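Local coordinates for protein phosphodiesterase (PDB 6CPU) that belongs to the phosphodiesterases of the HD clan, a largely helical protein modelled with a zinc and a magnesium ion, at residues A[93-98]-A[263-268]; A[198-203]-A[229-234]; A[236-241]-A[254-259]. One frame throughout, in Å; residues are numbered along the deposited sequence.

Contact 1 of 3, residues A[93-98]-A[263-268]; sequences FFFTHL and VRDTYK
The imidazole of H97 lies against D265, with the backbone oxygen of D265 over one ring face: H97 CG and D265 O are 3.3 Å apart, the oxygen displaced toward the rim. L98 CG covers the opposite face, so the ring is sandwiched between the D265 carbonyl and the branch carbon of the neighbouring L98. H97 reaches this place because its CG sits between the backbone N and the carbonyl carbon (chi1 64°). At the far end of the ring, H97 CE1 comes within 3.4 Å of D265 CB, and the carboxylate plane is turned 28° from the ring. That end is tied by water rather than directly: one water lies 2.7 Å from H97 NE2, at the ring edge and in its plane, and donates to D265 OD1.

Both segments are places where a helix gives way to a turn. F95 is the first residue to leave helical geometry after helix 84-94, and R264 to Y267 form a type I beta turn in the chain that leaves helix 253-264. The contact joins the chain just after helix 84-94, which leads into strand 100-103 of the parallel sheet, to this turn, consistent with the helical fold of HD-clan phosphodiesterases.

A second water donates to F94 O and, at 2.6 Å, to D265 OD2. With both oxygens engaged, the buried carboxylate is probably held as an anion. The F95 ring, its plane 56° from the carboxylate, brings CE1 to 4.0 Å from D265 OD2 and also meets F33 edge-to-face. D265 OD1, besides its water, is hydrogen-bonded to T36 OG1.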
ATOM      1  N   PHE A  93       5.656   6.785 -16.497  1.00 20.10           N
ATOM      2  CA  PHE A  93       4.857   5.678 -15.987  1.00 20.57           C
ATOM      3  C   PHE A  93       5.293   5.238 -14.603  1.00 20.26           C
ATOM      4  O   PHE A  93       4.474   5.154 -13.689  1.00 22.00           O
ATOM      5  CB  PHE A  93       4.899   4.456 -16.917  1.00 20.38           C
ATOM      6  CG  PHE A  93       4.045   3.311 -16.429  1.00 19.83           C
ATOM      7  CD1 PHE A  93       2.667   3.362 -16.560  1.00 19.75           C
ATOM      8  CD2 PHE A  93       4.613   2.215 -15.812  1.00 20.25           C
ATOM      9  CE1 PHE A  93       1.873   2.331 -16.094  1.00 19.15           C
ATOM     10  CE2 PHE A  93       3.830   1.174 -15.344  1.00 19.87           C
ATOM     11  CZ  PHE A  93       2.455   1.228 -15.498  1.00 19.09           C
ATOM     12  N   PHE A  94       6.572   4.938 -14.445  1.00 18.96           N
ATOM     13  CA  PHE A  94       7.052   4.391 -13.169  1.00 18.92           C
ATOM     14  C   PHE A  94       7.222   5.444 -12.092  1.00 18.27           C
ATOM     15  O   PHE A  94       7.228   5.102 -10.923  1.00 18.87           O
ATOM     16  CB  PHE A  94       8.345   3.605 -13.348  1.00 19.81           C
ATOM     17  CG  PHE A  94       8.175   2.388 -14.215  1.00 20.89           C
ATOM     18  CD1 PHE A  94       7.637   1.221 -13.701  1.00 21.19           C
ATOM     19  CD2 PHE A  94       8.516   2.431 -15.558  1.00 21.39           C
ATOM     20  CE1 PHE A  94       7.475   0.101 -14.506  1.00 23.01           C
ATOM     21  CE2 PHE A  94       8.337   1.325 -16.368  1.00 21.80           C
ATOM     22  CZ  PHE A  94       7.820   0.160 -15.844  1.00 22.24           C
ATOM     23  N   PHE A  95       7.370   6.711 -12.468  1.00 18.94           N
ATOM     24  CA  PHE A  95       7.635   7.771 -11.470  1.00 19.12           C
ATOM     25  C   PHE A  95       6.617   8.911 -11.504  1.00 20.40           C
ATOM     26  O   PHE A  95       6.891  10.051 -11.104  1.00 21.29           O
ATOM     27  CB  PHE A  95       9.104   8.215 -11.560  1.00 18.26           C
ATOM     28  CG  PHE A  95      10.050   7.094 -11.279  1.00 19.27           C
ATOM     29  CD1 PHE A  95      10.200   6.612  -9.983  1.00 18.67           C
ATOM     30  CD2 PHE A  95      10.727   6.446 -12.312  1.00 19.64           C
ATOM     31  CE1 PHE A  95      11.021   5.537  -9.718  1.00 19.34           C
ATOM     32  CE2 PHE A  95      11.558   5.375 -12.045  1.00 19.93           C
ATOM     33  CZ  PHE A  95      11.718   4.919 -10.749  1.00 19.38           C
ATOM     34  N   THR A  96       5.411   8.553 -11.918  1.00 22.03           N
ATOM     35  CA  THR A  96       4.260   9.453 -11.938  1.00 24.56           C
ATOM     36  C   THR A  96       4.074  10.134 -10.572  1.00 24.07           C
ATOM     37  O   THR A  96       3.817  11.335 -10.482  1.00 26.04           O
ATOM     38  CB  THR A  96       2.965   8.684 -12.382  1.00 26.69           C
ATOM     39  OG1 THR A  96       1.861   9.589 -12.457  1.00 31.34           O
ATOM     40  CG2 THR A  96       2.594   7.541 -11.432  1.00 27.60           C
ATOM     41  N   HIS A  97       4.279   9.359  -9.514  1.00 22.85           N
ATOM     42  CA  HIS A  97       4.067   9.807  -8.135  1.00 22.55           C
ATOM     43  C   HIS A  97       5.017  10.900  -7.641  1.00 23.18           C
ATOM     44  O   HIS A  97       4.787  11.448  -6.568  1.00 23.63           O
ATOM     45  CB  HIS A  97       4.150   8.604  -7.181  1.00 21.31           C
ATOM     46  CG  HIS A  97       5.493   7.941  -7.151  1.00 19.72           C
ATOM     47  ND1 HIS A  97       5.922   7.084  -8.144  1.00 19.48           N
ATOM     48  CD2 HIS A  97       6.492   7.983  -6.235  1.00 18.60           C
ATOM     49  CE1 HIS A  97       7.141   6.659  -7.861  1.00 19.07           C
ATOM     50  NE2 HIS A  97       7.492   7.155  -6.687  1.00 18.99           N
ATOM     51  N   LEU A  98       6.054  11.226  -8.414  1.00 22.20           N
ATOM     52  CA  LEU A  98       7.093  12.167  -7.986  1.00 22.89           C
ATOM     53  C   LEU A  98       7.063  13.606  -8.538  1.00 23.98           C
ATOM     54  O   LEU A  98       8.046  14.335  -8.367  1.00 25.04           O
ATOM     55  CB  LEU A  98       8.477  11.553  -8.273  1.00 22.60           C
ATOM     56  CG  LEU A  98       8.814  10.294  -7.481  1.00 22.44           C
ATOM     57  CD1 LEU A  98      10.201   9.794  -7.867  1.00 21.89           C
ATOM     58  CD2 LEU A  98       8.748  10.559  -5.984  1.00 24.09           C
ATOM     59  N   VAL A 263       5.084  -1.476  -6.252  1.00 17.97           N
ATOM     60  CA  VAL A 263       3.916  -1.404  -5.365  1.00 17.72           C
ATOM     61  C   VAL A 263       4.095  -0.293  -4.330  1.00 16.84           C
ATOM     62  O   VAL A 263       3.194   0.531  -4.139  1.00 17.02           O
ATOM     63  CB  VAL A 263       3.655  -2.743  -4.624  1.00 18.66           C
ATOM     64  CG1 VAL A 263       2.597  -2.561  -3.544  1.00 18.93           C
ATOM     65  CG2 VAL A 263       3.226  -3.827  -5.596  1.00 19.33           C
ATOM     66  N   ARG A 264       5.247  -0.263  -3.670  1.00 16.37           N
ATOM     67  CA  ARG A 264       5.520   0.784  -2.661  1.00 16.63           C
ATOM     68  C   ARG A 264       5.347   2.180  -3.264  1.00 16.83           C
ATOM     69  O   ARG A 264       4.755   3.072  -2.638  1.00 15.76           O
ATOM     70  CB  ARG A 264       6.915   0.618  -2.064  1.00 16.92           C
ATOM     71  CG  ARG A 264       7.248   1.633  -0.997  1.00 16.76           C
ATOM     72  CD  ARG A 264       8.621   1.393  -0.416  1.00 17.49           C
ATOM     73  NE  ARG A 264       9.690   1.922  -1.267  1.00 17.21           N
ATOM     74  CZ  ARG A 264      10.976   1.944  -0.938  1.00 18.15           C
ATOM     75  NH1 ARG A 264      11.390   1.415   0.202  1.00 18.67           N
ATOM     76  NH2 ARG A 264      11.863   2.499  -1.757  1.00 18.50           N
ATOM     77  N   ASP A 265       5.818   2.352  -4.499  1.00 16.53           N
ATOM     78  CA  ASP A 265       5.696   3.621  -5.219  1.00 18.81           C
ATOM     79  C   ASP A 265       4.248   4.073  -5.508  1.00 18.10           C
ATOM     80  O   ASP A 265       4.026   5.250  -5.799  1.00 18.64           O
ATOM     81  CB  ASP A 265       6.486   3.574  -6.548  1.00 20.45           C
ATOM     82  CG  ASP A 265       8.006   3.622  -6.356  1.00 23.27           C
ATOM     83  OD1 ASP A 265       8.480   3.959  -5.244  1.00 24.32           O
ATOM     84  OD2 ASP A 265       8.744   3.317  -7.341  1.00 26.29           O
ATOM     85  N   THR A 266       3.276   3.170  -5.411  1.00 17.38           N
ATOM     86  CA  THR A 266       1.884   3.540  -5.602  1.00 17.61           C
ATOM     87  C   THR A 266       1.203   3.970  -4.305  1.00 17.63           C
ATOM     88  O   THR A 266       0.076   4.434  -4.353  1.00 17.23           O
ATOM     89  CB  THR A 266       1.044   2.415  -6.226  1.00 18.55           C
ATOM     90  OG1 THR A 266       0.912   1.326  -5.309  1.00 18.70           O
ATOM     91  CG2 THR A 266       1.680   1.925  -7.527  1.00 18.58           C
ATOM     92  N   TYR A 267       1.877   3.787  -3.169  1.00 16.35           N
ATOM     93  CA  TYR A 267       1.345   4.215  -1.876  1.00 16.23           C
ATOM     94  C   TYR A 267       1.892   5.586  -1.529  1.00 17.31           C
ATOM     95  O   TYR A 267       3.031   5.898  -1.845  1.00 17.44           O
ATOM     96  CB  TYR A 267       1.687   3.172  -0.790  1.00 16.25           C
ATOM     97  CG  TYR A 267       0.772   1.975  -0.830  1.00 15.82           C
ATOM     98  CD1 TYR A 267       1.121   0.812  -1.499  1.00 15.99           C
ATOM     99  CD2 TYR A 267      -0.472   2.010  -0.200  1.00 15.92           C
ATOM    100  CE1 TYR A 267       0.258  -0.270  -1.560  1.00 16.16           C
ATOM    101  CE2 TYR A 267      -1.338   0.928  -0.265  1.00 15.42           C
ATOM    102  CZ  TYR A 267      -0.975  -0.211  -0.936  1.00 15.91           C
ATOM    103  OH  TYR A 267      -1.865  -1.289  -0.977  1.00 16.06           O
ATOM    104  N   LYS A 268       1.072   6.428  -0.912  1.00 18.19           N
ATOM    105  CA  LYS A 268       1.502   7.791  -0.568  1.00 19.37           C
ATOM    106  C   LYS A 268       2.181   7.823   0.810  1.00 19.83           C
ATOM    107  O   LYS A 268       1.522   7.601   1.831  1.00 18.88           O
ATOM    108  CB  LYS A 268       0.293   8.724  -0.599  1.00 21.67           C
ATOM    109  CG  LYS A 268      -0.262   8.816  -2.007  1.00 24.09           C
ATOM    110  CD  LYS A 268      -1.552   9.583  -2.070  1.00 27.79           C
ATOM    111  CE  LYS A 268      -1.847  10.096  -3.470  1.00 30.28           C
ATOM    112  NZ  LYS A 268      -1.487   9.151  -4.548  1.00 33.02           N
TER
HETATM  113  O   HOH W   1       7.554   2.742  -9.569  1.00 21.87           O
HETATM  114  O   HOH W   2       9.901   6.357  -5.679  1.00 19.20           O

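Contact 2 of 3, residues A[198-203]-A[229-234]; sequences ELLQDA and DLVYCV
A loop laid over a helix is the element here: residues 198-203 lie in the loop between helix 177-193 and helix 205-216, and L200 of that loop turns its side chain onto V231 and Y232 of helix 227-242. The L200 CD2 methyl meets the valine near its branch point, 4.1 Å from V231 CB and 4.2 Å from V231 CG1. The other methyl, L200 CD1, lies 4.5 Å from Y232 CB, so the two branches of one leucine are shared between consecutive helix residues. The leucine and valine side chains run at a slant to each other. V231 turns CG1 anti to the backbone N (chi1 167°), placing that methyl beside L200 CD2.

In this largely helical phosphodiesterase the two segments are 26 residues apart at their closest ends, and helix 205-216 fills much of the interval. That helix packs L208 and L211 against Y232, whose hydroxyl bonds to T318 O.

Polar contact is made through water, which donates to D202 O and to D229 OD1, 2.8 Å from each. The D229 carboxylate is buried, and its OD2 forms a salt bridge with R207. D202 OD2 stands 5.8 Å from D229 OD1; the arginine would be expected to temper any repulsion between these like charges, and D202 also touches R207. D202 OD1 is itself hydrogen-bonded to S204 OG.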
ATOM      1  N   GLU A 198      20.285  -3.640  -3.272  1.00 25.46           N
ATOM      2  CA  GLU A 198      21.226  -2.568  -2.954  1.00 26.73           C
ATOM      3  C   GLU A 198      20.537  -1.234  -2.699  1.00 26.11           C
ATOM      4  O   GLU A 198      21.166  -0.324  -2.194  1.00 25.84           O
ATOM      5  CB  GLU A 198      22.254  -2.386  -4.069  1.00 29.05           C
ATOM      6  CG  GLU A 198      23.294  -3.491  -4.134  1.00 31.26           C
ATOM      7  CD  GLU A 198      24.198  -3.355  -5.344  1.00 34.69           C
ATOM      8  OE1 GLU A 198      24.585  -2.217  -5.690  1.00 36.94           O
ATOM      9  OE2 GLU A 198      24.509  -4.391  -5.965  1.00 37.57           O
ATOM     10  N   LEU A 199      19.262  -1.120  -3.060  1.00 24.23           N
ATOM     11  CA  LEU A 199      18.499   0.110  -2.839  1.00 25.80           C
ATOM     12  C   LEU A 199      17.851   0.151  -1.458  1.00 24.88           C
ATOM     13  O   LEU A 199      17.221   1.145  -1.110  1.00 25.29           O
ATOM     14  CB  LEU A 199      17.438   0.292  -3.936  1.00 26.06           C
ATOM     15  CG  LEU A 199      17.968   0.376  -5.377  1.00 27.45           C
ATOM     16  CD1 LEU A 199      16.864   0.713  -6.360  1.00 28.58           C
ATOM     17  CD2 LEU A 199      19.082   1.398  -5.489  1.00 28.72           C
ATOM     18  N   LEU A 200      18.010  -0.918  -0.678  1.00 24.75           N
ATOM     19  CA  LEU A 200      17.593  -0.920   0.723  1.00 24.59           C
ATOM     20  C   LEU A 200      18.744  -0.437   1.586  1.00 26.66           C
ATOM     21  O   LEU A 200      19.902  -0.725   1.293  1.00 24.61           O
ATOM     22  CB  LEU A 200      17.173  -2.326   1.163  1.00 25.18           C
ATOM     23  CG  LEU A 200      16.087  -3.006   0.331  1.00 25.29           C
ATOM     24  CD1 LEU A 200      15.819  -4.395   0.887  1.00 26.26           C
ATOM     25  CD2 LEU A 200      14.804  -2.187   0.279  1.00 26.01           C
ATOM     26  N   GLN A 201      18.435   0.278   2.666  1.00 27.41           N
ATOM     27  CA  GLN A 201      19.482   0.827   3.525  1.00 30.28           C
ATOM     28  C   GLN A 201      20.245  -0.227   4.326  1.00 30.18           C
ATOM     29  O   GLN A 201      21.461  -0.132   4.479  1.00 30.84           O
ATOM     30  CB  GLN A 201      18.919   1.877   4.468  1.00 34.54           C
ATOM     31  CG  GLN A 201      19.991   2.820   4.996  1.00 40.10           C
ATOM     32  CD  GLN A 201      19.422   3.923   5.863  1.00 45.64           C
ATOM     33  OE1 GLN A 201      18.418   3.737   6.554  1.00 51.20           O
ATOM     34  NE2 GLN A 201      20.065   5.082   5.833  1.00 50.72           N
ATOM     35  N   ASP A 202      19.532  -1.215   4.856  1.00 28.76           N
ATOM     36  CA  ASP A 202      20.153  -2.270   5.665  1.00 28.98           C
ATOM     37  C   ASP A 202      19.654  -3.651   5.234  1.00 28.33           C
ATOM     38  O   ASP A 202      18.606  -4.112   5.679  1.00 27.95           O
ATOM     39  CB  ASP A 202      19.846  -2.020   7.139  1.00 28.92           C
ATOM     40  CG  ASP A 202      20.562  -2.980   8.077  1.00 29.65           C
ATOM     41  OD1 ASP A 202      21.382  -3.818   7.631  1.00 29.48           O
ATOM     42  OD2 ASP A 202      20.281  -2.885   9.287  1.00 30.91           O
ATOM     43  N   ALA A 203      20.434  -4.303   4.376  1.00 27.78           N
ATOM     44  CA  ALA A 203      20.183  -5.677   3.968  1.00 28.18           C
ATOM     45  C   ALA A 203      21.210  -6.639   4.589  1.00 28.26           C
ATOM     46  O   ALA A 203      21.475  -7.708   4.040  1.00 25.32           O
ATOM     47  CB  ALA A 203      20.205  -5.770   2.441  1.00 29.72           C
ATOM     48  N   ASP A 229      12.715  -1.838   5.202  1.00 20.38           N
ATOM     49  CA  ASP A 229      12.454  -3.105   5.896  1.00 20.61           C
ATOM     50  C   ASP A 229      11.156  -3.727   5.382  1.00 20.00           C
ATOM     51  O   ASP A 229      11.057  -4.932   5.189  1.00 19.36           O
ATOM     52  CB  ASP A 229      12.247  -2.900   7.403  1.00 21.67           C
ATOM     53  CG  ASP A 229      13.491  -2.477   8.166  1.00 22.73           C
ATOM     54  OD1 ASP A 229      14.637  -2.861   7.809  1.00 23.07           O
ATOM     55  OD2 ASP A 229      13.285  -1.776   9.197  1.00 21.50           O
ATOM     56  N   LEU A 230      10.138  -2.885   5.205  1.00 19.95           N
ATOM     57  CA  LEU A 230       8.814  -3.359   4.808  1.00 19.43           C
ATOM     58  C   LEU A 230       8.813  -4.014   3.428  1.00 18.56           C
ATOM     59  O   LEU A 230       8.104  -4.997   3.194  1.00 18.74           O
ATOM     60  CB  LEU A 230       7.795  -2.222   4.893  1.00 19.76           C
ATOM     61  CG  LEU A 230       7.468  -1.824   6.343  1.00 20.51           C
ATOM     62  CD1 LEU A 230       6.879  -0.415   6.409  1.00 20.17           C
ATOM     63  CD2 LEU A 230       6.550  -2.845   7.022  1.00 21.30           C
ATOM     64  N   VAL A 231       9.623  -3.484   2.519  1.00 18.21           N
ATOM     65  CA  VAL A 231       9.808  -4.108   1.205  1.00 19.02           C
ATOM     66  C   VAL A 231      10.288  -5.545   1.386  1.00 19.65           C
ATOM     67  O   VAL A 231       9.755  -6.488   0.763  1.00 19.85           O
ATOM     68  CB  VAL A 231      10.818  -3.315   0.344  1.00 18.96           C
ATOM     69  CG1 VAL A 231      11.259  -4.108  -0.892  1.00 19.44           C
ATOM     70  CG2 VAL A 231      10.212  -1.985  -0.072  1.00 19.02           C
ATOM     71  N   TYR A 232      11.296  -5.722   2.234  1.00 19.67           N
ATOM     72  CA  TYR A 232      11.833  -7.070   2.449  1.00 20.68           C
ATOM     73  C   TYR A 232      10.815  -7.989   3.114  1.00 20.78           C
ATOM     74  O   TYR A 232      10.741  -9.159   2.776  1.00 21.67           O
ATOM     75  CB  TYR A 232      13.121  -7.047   3.256  1.00 20.82           C
ATOM     76  CG  TYR A 232      13.865  -8.356   3.131  1.00 21.46           C
ATOM     77  CD1 TYR A 232      13.779  -9.331   4.128  1.00 21.81           C
ATOM     78  CD2 TYR A 232      14.636  -8.628   2.007  1.00 21.74           C
ATOM     79  CE1 TYR A 232      14.458 -10.541   4.011  1.00 22.88           C
ATOM     80  CE2 TYR A 232      15.324  -9.830   1.883  1.00 23.18           C
ATOM     81  CZ  TYR A 232      15.229 -10.785   2.885  1.00 23.61           C
ATOM     82  OH  TYR A 232      15.909 -11.995   2.758  1.00 23.64           O
ATOM     83  N   CYS A 233      10.038  -7.462   4.063  1.00 21.03           N
ATOM     84  CA  CYS A 233       8.943  -8.226   4.656  1.00 21.74           C
ATOM     85  C   CYS A 233       7.961  -8.757   3.614  1.00 21.86           C
ATOM     86  O   CYS A 233       7.546  -9.917   3.679  1.00 20.68           O
ATOM     87  CB  CYS A 233       8.188  -7.399   5.693  1.00 22.52           C
ATOM     88  SG  CYS A 233       9.137  -7.004   7.190  1.00 25.06           S
ATOM     89  N   VAL A 234       7.586  -7.917   2.651  1.00 20.27           N
ATOM     90  CA  VAL A 234       6.714  -8.364   1.581  1.00 19.57           C
ATOM     91  C   VAL A 234       7.383  -9.496   0.788  1.00 19.70           C
ATOM     92  O   VAL A 234       6.745 -10.494   0.472  1.00 19.59           O
ATOM     93  CB  VAL A 234       6.336  -7.213   0.630  1.00 20.12           C
ATOM     94  CG1 VAL A 234       5.506  -7.735  -0.537  1.00 20.29           C
ATOM     95  CG2 VAL A 234       5.548  -6.144   1.369  1.00 19.88           C
TER
HETATM   96  O   HOH W   3      15.876  -3.802   5.462  1.00 29.64           O

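Contact 3 of 3, residues A[236-241]-A[254-259]; sequences LMIDYA and NELLAF
L256 presses one methyl against the backbone edge of D239, and this is where helices 227-242 and 253-264 come closest within these segments. L256 CD1 lies 3.7 Å from D239 CB and 3.9 Å from D239 CA, so it rests on the root of the aspartate more than on its polar end. The side chains cross at about a right angle. D239 holds CG anti to the backbone N (chi1 -171°), which lays the carboxylate alongside the methyl, D239 OD1 4.0 Å from L256 CD1. L256 is further lodged against Y235 and I242 of the same helix as D239.

The second branch is looser. L256 CD2 meets I238 CG2 at 4.3 Å, and F259, three residues further along, points toward the other helix without making a close contact. The nearest CA atoms, those of D239 and L256, are 7.7 Å apart, which lets a single leucine bridge the gap between two helices that follow each other in the chain and pack together within the helical body of the phosphodiesterase.

Helix 336-348 places L343 on I238 and L347 on F259, while W395 meets the F259 ring edge-to-face; the looser flank therefore faces protein and not solvent.

The D239 carboxylate makes a long, weak ion pair with K243, just beyond its helix. Between the two segments the closest contacts are carbon-to-carbon, so cohesion rests on dispersion, with the aspartate contributing its aliphatic carbons.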
ATOM      1  N   LEU A 236       9.602 -11.679   1.812  1.00 23.72           N
ATOM      2  CA  LEU A 236       9.562 -12.897   2.629  1.00 23.84           C
ATOM      3  C   LEU A 236       8.219 -13.613   2.514  1.00 23.81           C
ATOM      4  O   LEU A 236       8.157 -14.826   2.293  1.00 24.03           O
ATOM      5  CB  LEU A 236       9.845 -12.566   4.098  1.00 22.83           C
ATOM      6  CG  LEU A 236      11.280 -12.164   4.408  1.00 23.43           C
ATOM      7  CD1 LEU A 236      11.386 -11.655   5.833  1.00 21.99           C
ATOM      8  CD2 LEU A 236      12.244 -13.319   4.153  1.00 24.04           C
ATOM      9  N   MET A 237       7.137 -12.850   2.620  1.00 23.06           N
ATOM     10  CA  MET A 237       5.799 -13.425   2.595  1.00 24.07           C
ATOM     11  C   MET A 237       5.342 -13.918   1.235  1.00 24.29           C
ATOM     12  O   MET A 237       4.795 -15.022   1.118  1.00 24.30           O
ATOM     13  CB  MET A 237       4.810 -12.432   3.179  1.00 23.57           C
ATOM     14  CG  MET A 237       5.010 -12.277   4.664  1.00 24.74           C
ATOM     15  SD  MET A 237       3.840 -11.160   5.432  1.00 24.88           S
ATOM     16  CE  MET A 237       4.582  -9.560   5.110  1.00 24.90           C
ATOM     17  N   ILE A 238       5.578 -13.125   0.195  1.00 23.42           N
ATOM     18  CA  ILE A 238       5.164 -13.519  -1.144  1.00 23.88           C
ATOM     19  C   ILE A 238       6.032 -14.644  -1.715  1.00 25.04           C
ATOM     20  O   ILE A 238       5.502 -15.569  -2.334  1.00 24.90           O
ATOM     21  CB  ILE A 238       5.123 -12.314  -2.107  1.00 23.94           C
ATOM     22  CG1 ILE A 238       4.140 -11.253  -1.593  1.00 23.55           C
ATOM     23  CG2 ILE A 238       4.752 -12.758  -3.509  1.00 24.48           C
ATOM     24  CD1 ILE A 238       2.678 -11.646  -1.626  1.00 24.40           C
ATOM     25  N   ASP A 239       7.345 -14.576  -1.524  1.00 25.44           N
ATOM     26  CA  ASP A 239       8.230 -15.653  -1.986  1.00 27.32           C
ATOM     27  C   ASP A 239       7.802 -16.981  -1.359  1.00 27.35           C
ATOM     28  O   ASP A 239       7.715 -17.998  -2.050  1.00 28.17           O
ATOM     29  CB  ASP A 239       9.691 -15.339  -1.653  1.00 28.86           C
ATOM     30  CG  ASP A 239      10.679 -16.319  -2.293  1.00 31.10           C
ATOM     31  OD1 ASP A 239      10.392 -16.876  -3.365  1.00 32.37           O
ATOM     32  OD2 ASP A 239      11.773 -16.510  -1.727  1.00 35.12           O
ATOM     33  N   TYR A 240       7.500 -16.942  -0.065  1.00 27.78           N
ATOM     34  CA  TYR A 240       7.088 -18.122   0.710  1.00 29.20           C
ATOM     35  C   TYR A 240       5.803 -18.744   0.153  1.00 29.87           C
ATOM     36  O   TYR A 240       5.696 -19.961   0.032  1.00 30.87           O
ATOM     37  CB  TYR A 240       6.896 -17.724   2.175  1.00 28.55           C
ATOM     38  CG  TYR A 240       6.773 -18.874   3.156  1.00 30.51           C
ATOM     39  CD1 TYR A 240       7.883 -19.636   3.507  1.00 30.45           C
ATOM     40  CD2 TYR A 240       5.551 -19.177   3.763  1.00 30.67           C
ATOM     41  CE1 TYR A 240       7.781 -20.682   4.419  1.00 30.33           C
ATOM     42  CE2 TYR A 240       5.441 -20.222   4.685  1.00 31.48           C
ATOM     43  CZ  TYR A 240       6.564 -20.964   5.009  1.00 31.24           C
ATOM     44  OH  TYR A 240       6.457 -22.005   5.909  1.00 32.64           O
ATOM     45  N   ALA A 241       4.841 -17.891  -0.199  1.00 29.58           N
ATOM     46  CA  ALA A 241       3.591 -18.329  -0.798  1.00 29.43           C
ATOM     47  C   ALA A 241       3.799 -18.905  -2.196  1.00 28.78           C
ATOM     48  O   ALA A 241       3.222 -19.940  -2.528  1.00 31.93           O
ATOM     49  CB  ALA A 241       2.604 -17.177  -0.843  1.00 28.55           C
ATOM     50  N   ASN A 254      15.570 -10.622  -7.117  1.00 27.20           N
ATOM     51  CA  ASN A 254      15.591  -9.301  -7.762  1.00 27.64           C
ATOM     52  C   ASN A 254      14.287  -8.938  -8.459  1.00 26.43           C
ATOM     53  O   ASN A 254      13.881  -7.774  -8.450  1.00 24.94           O
ATOM     54  CB  ASN A 254      16.733  -9.172  -8.773  1.00 26.86           C
ATOM     55  CG  ASN A 254      17.085  -7.721  -9.055  1.00 26.98           C
ATOM     56  OD1 ASN A 254      17.271  -6.928  -8.131  1.00 26.74           O
ATOM     57  ND2 ASN A 254      17.176  -7.365 -10.322  1.00 27.28           N
ATOM     58  N   GLU A 255      13.663  -9.933  -9.082  1.00 27.18           N
ATOM     59  CA  GLU A 255      12.400  -9.758  -9.789  1.00 27.55           C
ATOM     60  C   GLU A 255      11.252  -9.458  -8.827  1.00 26.52           C
ATOM     61  O   GLU A 255      10.432  -8.581  -9.091  1.00 25.19           O
ATOM     62  CB  GLU A 255      12.101 -11.025 -10.576  1.00 31.05           C
ATOM     63  CG  GLU A 255      10.945 -10.941 -11.547  1.00 34.19           C
ATOM     64  CD  GLU A 255      10.912 -12.144 -12.479  1.00 35.98           C
ATOM     65  OE1 GLU A 255      11.991 -12.695 -12.799  1.00 39.27           O
ATOM     66  OE2 GLU A 255       9.804 -12.547 -12.874  1.00 39.72           O
ATOM     67  N   LEU A 256      11.191 -10.189  -7.717  1.00 25.21           N
ATOM     68  CA  LEU A 256      10.196  -9.897  -6.674  1.00 24.93           C
ATOM     69  C   LEU A 256      10.414  -8.532  -6.046  1.00 23.20           C
ATOM     70  O   LEU A 256       9.463  -7.779  -5.865  1.00 21.71           O
ATOM     71  CB  LEU A 256      10.181 -10.965  -5.585  1.00 26.27           C
ATOM     72  CG  LEU A 256       9.396 -12.233  -5.883  1.00 28.43           C
ATOM     73  CD1 LEU A 256       9.452 -13.164  -4.679  1.00 28.89           C
ATOM     74  CD2 LEU A 256       7.950 -11.927  -6.257  1.00 29.17           C
ATOM     75  N   LEU A 257      11.663  -8.192  -5.735  1.00 21.96           N
ATOM     76  CA  LEU A 257      11.951  -6.859  -5.202  1.00 21.57           C
ATOM     77  C   LEU A 257      11.537  -5.741  -6.163  1.00 20.45           C
ATOM     78  O   LEU A 257      10.985  -4.732  -5.731  1.00 18.71           O
ATOM     79  CB  LEU A 257      13.418  -6.715  -4.811  1.00 22.00           C
ATOM     80  CG  LEU A 257      13.920  -7.506  -3.594  1.00 22.26           C
ATOM     81  CD1 LEU A 257      15.390  -7.197  -3.334  1.00 22.94           C
ATOM     82  CD2 LEU A 257      13.114  -7.235  -2.339  1.00 23.37           C
ATOM     83  N   ALA A 258      11.796  -5.897  -7.463  1.00 19.80           N
ATOM     84  CA  ALA A 258      11.380  -4.871  -8.425  1.00 19.99           C
ATOM     85  C   ALA A 258       9.860  -4.628  -8.353  1.00 19.54           C
ATOM     86  O   ALA A 258       9.395  -3.486  -8.327  1.00 20.05           O
ATOM     87  CB  ALA A 258      11.793  -5.257  -9.850  1.00 20.49           C
ATOM     88  N   PHE A 259       9.102  -5.714  -8.366  1.00 19.82           N
ATOM     89  CA  PHE A 259       7.652  -5.665  -8.236  1.00 19.26           C
ATOM     90  C   PHE A 259       7.234  -4.931  -6.959  1.00 18.46           C
ATOM     91  O   PHE A 259       6.346  -4.080  -6.988  1.00 17.94           O
ATOM     92  CB  PHE A 259       7.098  -7.095  -8.284  1.00 19.73           C
ATOM     93  CG  PHE A 259       5.703  -7.253  -7.743  1.00 19.97           C
ATOM     94  CD1 PHE A 259       4.620  -6.647  -8.357  1.00 21.02           C
ATOM     95  CD2 PHE A 259       5.467  -8.048  -6.625  1.00 21.10           C
ATOM     96  CE1 PHE A 259       3.338  -6.819  -7.867  1.00 21.01           C
ATOM     97  CE2 PHE A 259       4.191  -8.225  -6.136  1.00 20.79           C
ATOM     98  CZ  PHE A 259       3.117  -7.604  -6.757  1.00 20.95           C
TER

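Overall arrangement
All three contacts are buried, contact 1 lying nearest the chain centre at about 10 Å against about 15 Å for the others, measured from the centre of each contact. Contacts 2 and 3 share helix 227-242, and contacts 1 and 3 share helix 253-264, so this consecutive helix pair runs through the whole set. Contacts 2 and 3 have centres about 11 Å apart and meet where V231 CG1 is 3.9 Å from L257 CD2; R264 NH1, 3.6 Å from V231 CG2, joins contact 1 to contact 2. Chemistry changes accordingly: the helix-end contact 1 is polar and hydrated, loop-on-helix contact 2 mixes methyl packing with one water bridge, and helix-on-helix contact 3 is aliphatic.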